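Local coordinates for protein hydrogenase maturation factor (Thermoanaerobacter tengcongensis, PDB 3VTI) that probably transfers the carbamoyl group of carbamoyl phosphate, at the cost of ATP, to the protein HypE during maturation of [NiFe] hydrogenases, at residues G407-T412 / C732-I737; V457-H462 / K478-H483; H484-A489 / A742-K747; E499-I504 / L523-K528. One frame throughout, in Å; residues are numbered along the deposited sequence.

Contact 1: G407-T412 / C732-I737. With FE (Fe (III) ion), chain G.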
# COMPACT_ATOMS: atom_id res chain seq x y z
N GLY A 407 22.78 -35.35 7.49
CA GLY A 407 22.82 -33.96 7.03
C GLY A 407 22.81 -33.88 5.53
O GLY A 407 22.05 -34.61 4.87
N PHE A 408 23.66 -33.02 4.98
CA PHE A 408 23.68 -32.79 3.54
C PHE A 408 24.94 -33.38 2.88
O PHE A 408 24.84 -34.27 2.03
CB PHE A 408 23.49 -31.29 3.25
CG PHE A 408 23.82 -30.87 1.84
CD1 PHE A 408 24.57 -29.72 1.61
CD2 PHE A 408 23.39 -31.62 0.74
CE1 PHE A 408 24.88 -29.31 0.31
CE2 PHE A 408 23.71 -31.23 -0.56
CZ PHE A 408 24.45 -30.06 -0.78
N TYR A 409 26.11 -32.89 3.27
CA TYR A 409 27.36 -33.40 2.73
C TYR A 409 27.64 -34.80 3.26
O TYR A 409 27.33 -35.11 4.41
CB TYR A 409 28.53 -32.48 3.06
CG TYR A 409 28.31 -31.05 2.63
CD1 TYR A 409 28.53 -30.66 1.31
CD2 TYR A 409 27.89 -30.08 3.55
CE1 TYR A 409 28.32 -29.35 0.91
CE2 TYR A 409 27.68 -28.77 3.17
CZ TYR A 409 27.89 -28.41 1.85
OH TYR A 409 27.69 -27.11 1.45
N LYS A 410 28.23 -35.64 2.40
CA LYS A 410 28.80 -36.93 2.82
C LYS A 410 27.83 -37.66 3.71
O LYS A 410 28.20 -38.20 4.75
CB LYS A 410 30.15 -36.73 3.54
CG LYS A 410 31.16 -35.93 2.75
CD LYS A 410 32.38 -35.59 3.58
CE LYS A 410 33.62 -35.43 2.74
NZ LYS A 410 33.62 -34.13 2.00
N ASN A 411 26.58 -37.65 3.30
CA ASN A 411 25.49 -38.10 4.14
C ASN A 411 25.56 -39.57 4.52
O ASN A 411 25.96 -40.44 3.73
CB ASN A 411 24.14 -37.77 3.47
CG ASN A 411 22.97 -38.38 4.20
OD1 ASN A 411 22.28 -37.71 4.97
ND2 ASN A 411 22.74 -39.67 3.99
N THR A 412 25.18 -39.83 5.77
CA THR A 412 24.84 -41.16 6.24
C THR A 412 23.57 -41.02 7.06
O THR A 412 23.29 -39.96 7.63
CB THR A 412 25.93 -41.73 7.15
OG1 THR A 412 26.07 -40.89 8.31
CG2 THR A 412 27.29 -41.85 6.41
N CYS A 732 34.79 -37.38 11.62
CA CYS A 732 34.53 -36.08 12.22
C CYS A 732 33.82 -35.17 11.21
O CYS A 732 33.30 -34.13 11.59
CB CYS A 732 35.83 -35.44 12.76
SG CYS A 732 37.04 -34.98 11.49
N ASN A 733 33.77 -35.56 9.94
CA ASN A 733 32.97 -34.81 8.95
C ASN A 733 31.48 -35.18 9.00
O ASN A 733 31.06 -35.96 9.86
CB ASN A 733 33.53 -34.95 7.53
CG ASN A 733 33.50 -36.40 7.02
OD1 ASN A 733 32.50 -37.11 7.18
ND2 ASN A 733 34.58 -36.82 6.38
N ASP A 734 30.69 -34.65 8.06
CA ASP A 734 29.25 -34.84 8.11
C ASP A 734 28.79 -36.29 7.92
O ASP A 734 27.60 -36.59 8.02
CB ASP A 734 28.55 -33.93 7.10
CG ASP A 734 28.68 -32.48 7.46
OD1 ASP A 734 29.38 -32.16 8.43
OD2 ASP A 734 28.08 -31.65 6.75
N GLY A 735 29.74 -37.18 7.67
CA GLY A 735 29.46 -38.61 7.63
C GLY A 735 29.12 -39.19 9.00
O GLY A 735 28.53 -40.26 9.08
N GLY A 736 29.50 -38.48 10.06
CA GLY A 736 29.27 -38.93 11.43
C GLY A 736 28.09 -38.28 12.12
O GLY A 736 27.75 -38.62 13.25
N ILE A 737 27.45 -37.33 11.44
CA ILE A 737 26.39 -36.50 12.01
C ILE A 737 25.20 -37.32 12.49
O ILE A 737 24.67 -37.10 13.59
CB ILE A 737 25.95 -35.40 10.99
CG1 ILE A 737 26.97 -34.25 10.95
CG2 ILE A 737 24.52 -34.88 11.24
CD1 ILE A 737 27.11 -33.48 12.24
FE FE G . 29.68 -30.39 9.53
O HOH W 1 25.57 -35.68 6.39
O HOH W 2 25.50 -31.36 6.05
O HOH W 3 25.51 -38.37 8.86
O HOH W 4 29.47 -29.58 7.45
O HOH W 5 31.87 -30.99 8.66
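D734 lies alongside Y409, both side chains pointing the same way, with OD2 of the aspartate 3.6 Å from CD2 at the edge of the tyrosine ring and close to its plane. Two loops of the Kae1-like, actin-type ATPase fold meet here: 407-412 is the turn between the paired strands 402-404 and 414-417, whereas the loop 732-737 leads into helix 737-750. The carboxylate divides its work. OD1 binds the ferric ion at 2.1 Å, in a site completed by H483, H487, D507 and two waters, whereas OD2 accepts from two waters. One of these is itself an iron ligand; the other also accepts from F408 N, so the backbone of the first loop reaches the metal ligand through a water. F408 CD1 lies over the centre of one face of the Y409 ring.

Next to the aspartate, N733 has CG tucked between its own N and carbonyl carbon (chi1 63°), which brings OD1 onto G735 N, 2.8 Å away, in an Asx turn. The K410 side chain crosses that of N733 at about a right angle, CD resting 3.7 Å from N733 CG. G735 CA makes a C-H...O contact with K410 O at 3.2 Å, and a residue without a side chain lets the two loops run close together there. A water joins Y409 O to D734 O, donating to both. T412 OG1 donates to G735 O at 2.7 Å from above the carbonyl plane, while another water, also bound to D734 O, donates to that same hydroxyl oxygen.

Contact 2: V457-H462 / K478-H483. With FE (Fe (III) ion), chain G.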
# COMPACT_ATOMS: atom_id res chain seq x y z
N VAL A 457 11.97 -39.75 14.46
CA VAL A 457 12.92 -39.32 13.44
C VAL A 457 13.69 -38.14 13.99
O VAL A 457 13.10 -37.21 14.57
CB VAL A 457 12.23 -38.86 12.13
CG1 VAL A 457 13.26 -38.69 11.01
CG2 VAL A 457 11.16 -39.85 11.71
N ALA A 458 15.01 -38.17 13.79
CA ALA A 458 15.88 -37.07 14.16
C ALA A 458 16.44 -36.42 12.90
O ALA A 458 16.81 -37.12 11.95
CB ALA A 458 17.00 -37.57 15.05
N HIS A 459 16.50 -35.09 12.88
CA HIS A 459 17.01 -34.37 11.71
C HIS A 459 17.76 -33.07 12.04
O HIS A 459 17.61 -32.51 13.13
CB HIS A 459 15.90 -34.11 10.67
CG HIS A 459 14.86 -33.13 11.11
ND1 HIS A 459 15.04 -31.77 11.01
CD2 HIS A 459 13.63 -33.32 11.65
CE1 HIS A 459 13.96 -31.16 11.47
NE2 HIS A 459 13.10 -32.07 11.86
N ASP A 460 18.55 -32.62 11.07
CA ASP A 460 19.25 -31.35 11.16
C ASP A 460 18.28 -30.17 11.21
O ASP A 460 17.18 -30.22 10.66
CB ASP A 460 20.23 -31.17 10.00
CG ASP A 460 21.33 -30.17 10.32
OD1 ASP A 460 22.43 -30.61 10.72
OD2 ASP A 460 21.09 -28.94 10.18
N MET A 461 18.72 -29.10 11.87
CA MET A 461 17.93 -27.89 12.02
C MET A 461 17.71 -27.16 10.69
O MET A 461 16.76 -26.39 10.56
CB MET A 461 18.64 -26.97 13.02
CG MET A 461 17.75 -26.32 14.04
SD MET A 461 18.61 -26.11 15.61
CE MET A 461 17.98 -27.50 16.55
N HIS A 462 18.58 -27.41 9.71
CA HIS A 462 18.55 -26.76 8.40
C HIS A 462 17.32 -27.22 7.62
O HIS A 462 17.11 -28.42 7.44
CB HIS A 462 19.84 -27.08 7.63
CG HIS A 462 20.09 -26.21 6.43
ND1 HIS A 462 21.32 -25.67 6.15
CD2 HIS A 462 19.27 -25.81 5.42
CE1 HIS A 462 21.25 -24.96 5.04
NE2 HIS A 462 20.02 -25.03 4.58
N LYS A 478 8.99 -35.73 15.42
CA LYS A 478 10.24 -35.21 14.91
C LYS A 478 11.02 -34.48 15.99
O LYS A 478 10.46 -33.68 16.74
CB LYS A 478 9.98 -34.26 13.74
CG LYS A 478 9.53 -34.95 12.46
CD LYS A 478 8.07 -34.69 12.18
CE LYS A 478 7.62 -35.54 10.99
NZ LYS A 478 6.16 -35.37 10.69
N ILE A 479 12.32 -34.76 16.04
CA ILE A 479 13.27 -34.06 16.91
C ILE A 479 14.33 -33.40 16.02
O ILE A 479 15.01 -34.08 15.25
CB ILE A 479 13.96 -35.02 17.93
CG1 ILE A 479 12.92 -35.68 18.84
CG2 ILE A 479 15.04 -34.27 18.74
CD1 ILE A 479 13.49 -36.78 19.72
N GLU A 480 14.47 -32.09 16.13
CA GLU A 480 15.50 -31.38 15.38
C GLU A 480 16.74 -31.19 16.24
O GLU A 480 16.66 -31.01 17.45
CB GLU A 480 14.99 -30.06 14.80
CG GLU A 480 14.59 -29.03 15.82
CD GLU A 480 14.21 -27.69 15.20
OE1 GLU A 480 14.11 -26.70 15.97
OE2 GLU A 480 14.01 -27.62 13.96
N VAL A 481 17.89 -31.24 15.58
CA VAL A 481 19.18 -31.31 16.27
C VAL A 481 20.09 -30.34 15.56
O VAL A 481 20.17 -30.33 14.32
CB VAL A 481 19.79 -32.74 16.19
CG1 VAL A 481 21.08 -32.80 16.94
CG2 VAL A 481 18.82 -33.79 16.70
N GLN A 482 20.78 -29.50 16.33
CA GLN A 482 21.70 -28.54 15.76
C GLN A 482 22.90 -29.30 15.23
O GLN A 482 23.39 -30.20 15.90
CB GLN A 482 22.11 -27.47 16.78
CG GLN A 482 22.69 -26.20 16.16
CD GLN A 482 24.16 -26.33 15.77
OE1 GLN A 482 24.97 -26.84 16.53
NE2 GLN A 482 24.50 -25.84 14.58
N HIS A 483 23.34 -28.92 14.04
CA HIS A 483 24.44 -29.55 13.31
C HIS A 483 25.72 -29.80 14.11
O HIS A 483 26.27 -30.90 14.07
CB HIS A 483 24.76 -28.71 12.08
CG HIS A 483 25.71 -29.36 11.12
ND1 HIS A 483 25.30 -30.29 10.19
CD2 HIS A 483 27.05 -29.22 10.95
CE1 HIS A 483 26.34 -30.70 9.49
NE2 HIS A 483 27.41 -30.06 9.93
FE FE G . 29.68 -30.39 9.53
O HOH W 6 22.06 -32.38 12.84
O HOH W 7 21.63 -27.64 12.36
O HOH W 5 31.87 -30.99 8.66
O HOH W 4 29.47 -29.58 7.45
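H483 ND1 donates to D460 OD1 across 2.9 Å, with the acceptor in the imidazole plane but the donor 29° out of the carboxylate plane, on its syn side. H483 has CG anti to its backbone N (chi1 -170°), which carries the ring out between D460 and the iron. NE2 is left to bind the ferric ion at 2.3 Å, and D460 thereby fixes the rotation of a metal ligand from the second shell. Both carboxylate oxygens have two donors: OD1 also accepts from a water that donates on to V481 O, and OD2 takes H462 N in an Asx turn (3.0 Å) through its anti lone pair, besides a second water that receives H483 N.

The aspartate ends the first strand of a beta-alpha-beta unit, in which helix 466-473 links the parallel neighbours 456-460 and 478-481, the latter at the edge of its sheet. Their ladder runs I479 N to V457 O, H459 N to I479 O and V481 N to H459 O, the last at 2.8 Å; M461 N adds a weak bond to V481 O.

The H459 ring is fixed in rotation by ND1, which donates to D460 O (2.7 Å) nearly in the ring plane, and E480 CA lies over one face in a CH-pi contact. Beyond the strands, flexible M461 lays its SD 3.9 Å from Q482 CB. Q482 OE1 caps the next helix at H484 N and H485 N, and NE2 reaches Y511 O.

Contact 3: H484-A489 / A742-K747. With FE (Fe (III) ion), chain G.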
# COMPACT_ATOMS: atom_id res chain seq x y z
N HIS A 484 26.20 -28.79 14.81
CA HIS A 484 27.50 -28.88 15.50
C HIS A 484 27.40 -29.62 16.82
O HIS A 484 28.35 -30.29 17.23
CB HIS A 484 28.13 -27.50 15.64
CG HIS A 484 28.36 -26.85 14.32
ND1 HIS A 484 27.40 -26.08 13.70
CD2 HIS A 484 29.39 -26.93 13.45
CE1 HIS A 484 27.84 -25.68 12.52
NE2 HIS A 484 29.05 -26.19 12.34
N HIS A 485 26.25 -29.50 17.47
CA HIS A 485 25.93 -30.34 18.61
C HIS A 485 25.99 -31.83 18.19
O HIS A 485 26.57 -32.64 18.91
CB HIS A 485 24.54 -29.97 19.14
CG HIS A 485 24.15 -30.68 20.40
ND1 HIS A 485 22.84 -30.81 20.80
CD2 HIS A 485 24.89 -31.31 21.34
CE1 HIS A 485 22.79 -31.48 21.94
NE2 HIS A 485 24.02 -31.80 22.28
N ALA A 486 25.43 -32.16 17.02
CA ALA A 486 25.48 -33.52 16.50
C ALA A 486 26.91 -34.00 16.20
O ALA A 486 27.21 -35.19 16.35
CB ALA A 486 24.59 -33.67 15.27
N HIS A 487 27.78 -33.09 15.77
CA HIS A 487 29.19 -33.41 15.63
C HIS A 487 29.80 -33.83 16.97
O HIS A 487 30.39 -34.91 17.10
CB HIS A 487 29.96 -32.21 15.07
CG HIS A 487 30.05 -32.18 13.57
ND1 HIS A 487 30.44 -33.27 12.83
CD2 HIS A 487 29.83 -31.17 12.69
CE1 HIS A 487 30.43 -32.94 11.54
NE2 HIS A 487 30.06 -31.67 11.44
N ILE A 488 29.67 -32.96 17.98
CA ILE A 488 30.19 -33.26 19.31
C ILE A 488 29.64 -34.60 19.80
O ILE A 488 30.41 -35.46 20.26
CB ILE A 488 29.86 -32.13 20.31
CG1 ILE A 488 30.36 -30.77 19.80
CG2 ILE A 488 30.40 -32.44 21.70
CD1 ILE A 488 31.78 -30.78 19.24
N ALA A 489 28.33 -34.78 19.67
CA ALA A 489 27.66 -35.98 20.17
C ALA A 489 28.09 -37.27 19.45
O ALA A 489 28.10 -38.34 20.06
CB ALA A 489 26.17 -35.82 20.11
N ALA A 742 21.24 -39.46 16.42
CA ALA A 742 20.59 -40.60 17.06
C ALA A 742 20.69 -40.58 18.59
O ALA A 742 19.67 -40.77 19.25
CB ALA A 742 21.11 -41.92 16.49
N VAL A 743 21.89 -40.37 19.12
CA VAL A 743 22.12 -40.38 20.58
C VAL A 743 21.47 -39.20 21.28
O VAL A 743 20.93 -39.35 22.38
CB VAL A 743 23.62 -40.50 20.99
CG1 VAL A 743 24.17 -41.88 20.63
CG2 VAL A 743 24.48 -39.40 20.38
N ILE A 744 21.50 -38.04 20.64
CA ILE A 744 20.78 -36.86 21.12
C ILE A 744 19.27 -37.14 21.19
O ILE A 744 18.65 -36.91 22.22
CB ILE A 744 21.10 -35.59 20.29
CG1 ILE A 744 22.55 -35.16 20.53
CG2 ILE A 744 20.17 -34.44 20.63
CD1 ILE A 744 23.15 -34.23 19.46
N ALA A 745 18.71 -37.67 20.10
CA ALA A 745 17.28 -38.00 20.05
C ALA A 745 16.90 -39.00 21.15
O ALA A 745 15.87 -38.84 21.80
CB ALA A 745 16.88 -38.52 18.69
N ASN A 746 17.74 -40.02 21.35
CA ASN A 746 17.52 -40.96 22.44
C ASN A 746 17.50 -40.28 23.81
O ASN A 746 16.63 -40.57 24.64
CB ASN A 746 18.55 -42.09 22.44
CG ASN A 746 18.27 -43.10 23.54
OD1 ASN A 746 17.27 -43.82 23.50
ND2 ASN A 746 19.15 -43.15 24.54
N LYS A 747 18.44 -39.37 24.05
CA LYS A 747 18.53 -38.72 25.35
C LYS A 747 17.34 -37.79 25.62
O LYS A 747 16.88 -37.68 26.76
CB LYS A 747 19.85 -37.96 25.49
CG LYS A 747 20.15 -37.51 26.92
CD LYS A 747 20.62 -38.65 27.81
CE LYS A 747 20.85 -38.15 29.23
NZ LYS A 747 21.62 -39.12 30.06
FE FE G . 29.68 -30.39 9.53
O HOH W 5 31.87 -30.99 8.66
O HOH W 4 29.47 -29.58 7.45
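H485 NE2 hydrogen-bonds to D526 O, and the ring so held offers a face to I744 of the other helix. CD1 of the isoleucine stands over the ring centre, 3.6 Å from the centroid and 5° off the normal, a CH-pi contact. With CG anti to the backbone N (chi1 -175°), the histidine reaches out from helix 483-494 toward helix 737-750. An aromatic ring with a polar rim fits here because it can face a methyl group and still give an N-H to a carbonyl. With an alanine here, D526 O would probably lose its donor and a gap would open beside I744 CD1.

The same methyl is 3.5 Å from A489 CB, one helical turn on, where a small residue lets I744 come close; V743 CG2 rests against A489 CB at 4.0 Å. No hydrogen bond joins the two segments, whose axes cross at 96°, 9.6 Å apart. H487 points away from this interface and binds the ferric ion through NE2, so one helix serves both packing and metal site. Around the crossing, V481 of strand 478-481 packs on A486 and I744, while I488 leans on V501 and A505 of strand 501-506.

Contact 4: E499-I504 / L523-K528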
# COMPACT_ATOMS: atom_id res chain seq x y z
N GLU A 499 27.51 -36.95 29.63
CA GLU A 499 27.74 -35.91 30.64
C GLU A 499 28.13 -34.63 29.91
O GLU A 499 28.32 -34.66 28.70
CB GLU A 499 28.88 -36.33 31.60
CG GLU A 499 30.15 -36.78 30.88
CD GLU A 499 31.28 -37.14 31.83
OE1 GLU A 499 31.82 -36.22 32.48
OE2 GLU A 499 31.64 -38.33 31.90
N LYS A 500 28.25 -33.52 30.63
CA LYS A 500 28.65 -32.26 30.01
C LYS A 500 30.12 -32.26 29.57
O LYS A 500 31.01 -32.60 30.35
CB LYS A 500 28.37 -31.07 30.95
CG LYS A 500 26.88 -30.77 31.20
CD LYS A 500 26.66 -29.31 31.58
CE LYS A 500 25.46 -29.13 32.51
NZ LYS A 500 24.14 -29.27 31.82
N VAL A 501 30.35 -31.90 28.32
CA VAL A 501 31.70 -31.79 27.77
C VAL A 501 31.92 -30.41 27.16
O VAL A 501 30.97 -29.70 26.87
CB VAL A 501 32.00 -32.86 26.69
CG1 VAL A 501 31.94 -34.26 27.27
CG2 VAL A 501 31.08 -32.72 25.47
N ILE A 502 33.19 -30.06 26.98
CA ILE A 502 33.57 -28.90 26.18
C ILE A 502 33.70 -29.38 24.73
O ILE A 502 34.61 -30.14 24.39
CB ILE A 502 34.89 -28.26 26.70
CG1 ILE A 502 34.71 -27.72 28.12
CG2 ILE A 502 35.37 -27.13 25.79
CD1 ILE A 502 36.01 -27.39 28.83
N GLY A 503 32.78 -28.93 23.87
CA GLY A 503 32.74 -29.39 22.48
C GLY A 503 33.27 -28.40 21.47
O GLY A 503 32.68 -27.35 21.25
N ILE A 504 34.37 -28.76 20.81
CA ILE A 504 34.99 -27.90 19.81
C ILE A 504 34.58 -28.37 18.42
O ILE A 504 35.10 -29.36 17.89
CB ILE A 504 36.53 -27.80 20.02
CG1 ILE A 504 36.83 -27.32 21.46
CG2 ILE A 504 37.17 -26.85 19.00
CD1 ILE A 504 38.28 -27.40 21.92
N LEU A 523 31.14 -25.28 22.33
CA LEU A 523 29.90 -25.49 23.04
C LEU A 523 30.17 -26.19 24.35
O LEU A 523 31.11 -26.98 24.46
CB LEU A 523 28.95 -26.36 22.20
CG LEU A 523 28.78 -26.11 20.70
CD1 LEU A 523 27.98 -27.24 20.09
CD2 LEU A 523 28.15 -24.75 20.41
N VAL A 524 29.35 -25.89 25.36
CA VAL A 524 29.25 -26.73 26.53
C VAL A 524 28.00 -27.55 26.29
O VAL A 524 26.91 -27.00 26.22
CB VAL A 524 29.11 -25.88 27.82
CG1 VAL A 524 28.69 -26.75 29.00
CG2 VAL A 524 30.41 -25.20 28.13
N CYS A 525 28.15 -28.86 26.14
CA CYS A 525 26.97 -29.69 25.87
C CYS A 525 26.94 -31.08 26.49
O CYS A 525 27.98 -31.64 26.85
CB CYS A 525 26.71 -29.80 24.35
SG CYS A 525 28.02 -30.42 23.37
N ASP A 526 25.73 -31.60 26.64
CA ASP A 526 25.52 -33.02 26.91
C ASP A 526 24.74 -33.62 25.74
O ASP A 526 24.67 -33.03 24.67
CB ASP A 526 24.79 -33.24 28.24
CG ASP A 526 23.52 -32.43 28.35
OD1 ASP A 526 22.98 -31.98 27.32
OD2 ASP A 526 23.04 -32.25 29.49
N LEU A 527 24.15 -34.79 25.96
CA LEU A 527 23.39 -35.46 24.91
C LEU A 527 21.98 -34.89 24.70
O LEU A 527 21.29 -35.27 23.76
CB LEU A 527 23.34 -36.97 25.16
CG LEU A 527 24.66 -37.74 25.06
CD1 LEU A 527 24.46 -39.19 25.50
CD2 LEU A 527 25.27 -37.65 23.65
N LYS A 528 21.56 -33.97 25.56
CA LYS A 528 20.23 -33.40 25.38
C LYS A 528 20.20 -31.91 25.05
O LYS A 528 19.21 -31.42 24.48
CB LYS A 528 19.28 -33.75 26.54
CG LYS A 528 19.60 -33.11 27.87
CD LYS A 528 18.78 -33.74 28.99
CE LYS A 528 19.05 -33.05 30.34
NZ LYS A 528 20.51 -33.04 30.69
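G503 and L523 form a hydrogen-bonded antiparallel pair, G503 N to L523 O at 2.6 Å and L523 N to G503 O at 2.8 Å, both nearly straight. One hydrogen-bonded pair further along the ladder, V501 N lies 2.8 Å from C525 O, and I502 and V524 form the non-hydrogen-bonded pair between. This is the regular, buried part of a beta hairpin, built from small and branched apolar residues; G503 brings no side chain to the face that carries L523 and C525.

Beyond V501 and C525 the ladder gives way to charge: K500 and K528 lie in solvent, though D526 between them is buried. K500 NZ is 3.9 Å from D526 OD2, a long salt bridge, whereas K528 NZ holds the same oxygen at 2.9 Å. A chi1 of 52° turns D526 OD1 back over the following backbone, where it accepts from K528 N in an Asx turn and from S529 N. Replacing this acid by a leucine would probably leave both N-H groups without an acceptor, K528 without its close counter-charge and K500 without its more distant one.

V501 and C525 face helix 483-494, touching I488; I502 and V524 face helix 666-692 through I688, and strand 696-700 continues the sheet beside 501-506.

Overall arrangement
From the N terminus, contact 1 opens at 407-412 and closes 320 residues later at 732-737, bringing the first hairpin of the Kae1-like region to the approach of helix 737-750. Contact 2 falls within that span and closes a short beta-alpha-beta loop. Helix 483-494 follows at once and starts contact 3, which ends past contact 1 on helix 737-750, so contacts 1 and 3 cross. Contact 4, a hairpin, lies within both long loops. Contacts 1, 2 and 3 each supply one ligand to the same ferric ion. Contact 4 stays apart from contacts 1 and 2 but touches contact 3, tying the second sheet to the helices that pack between it and the first.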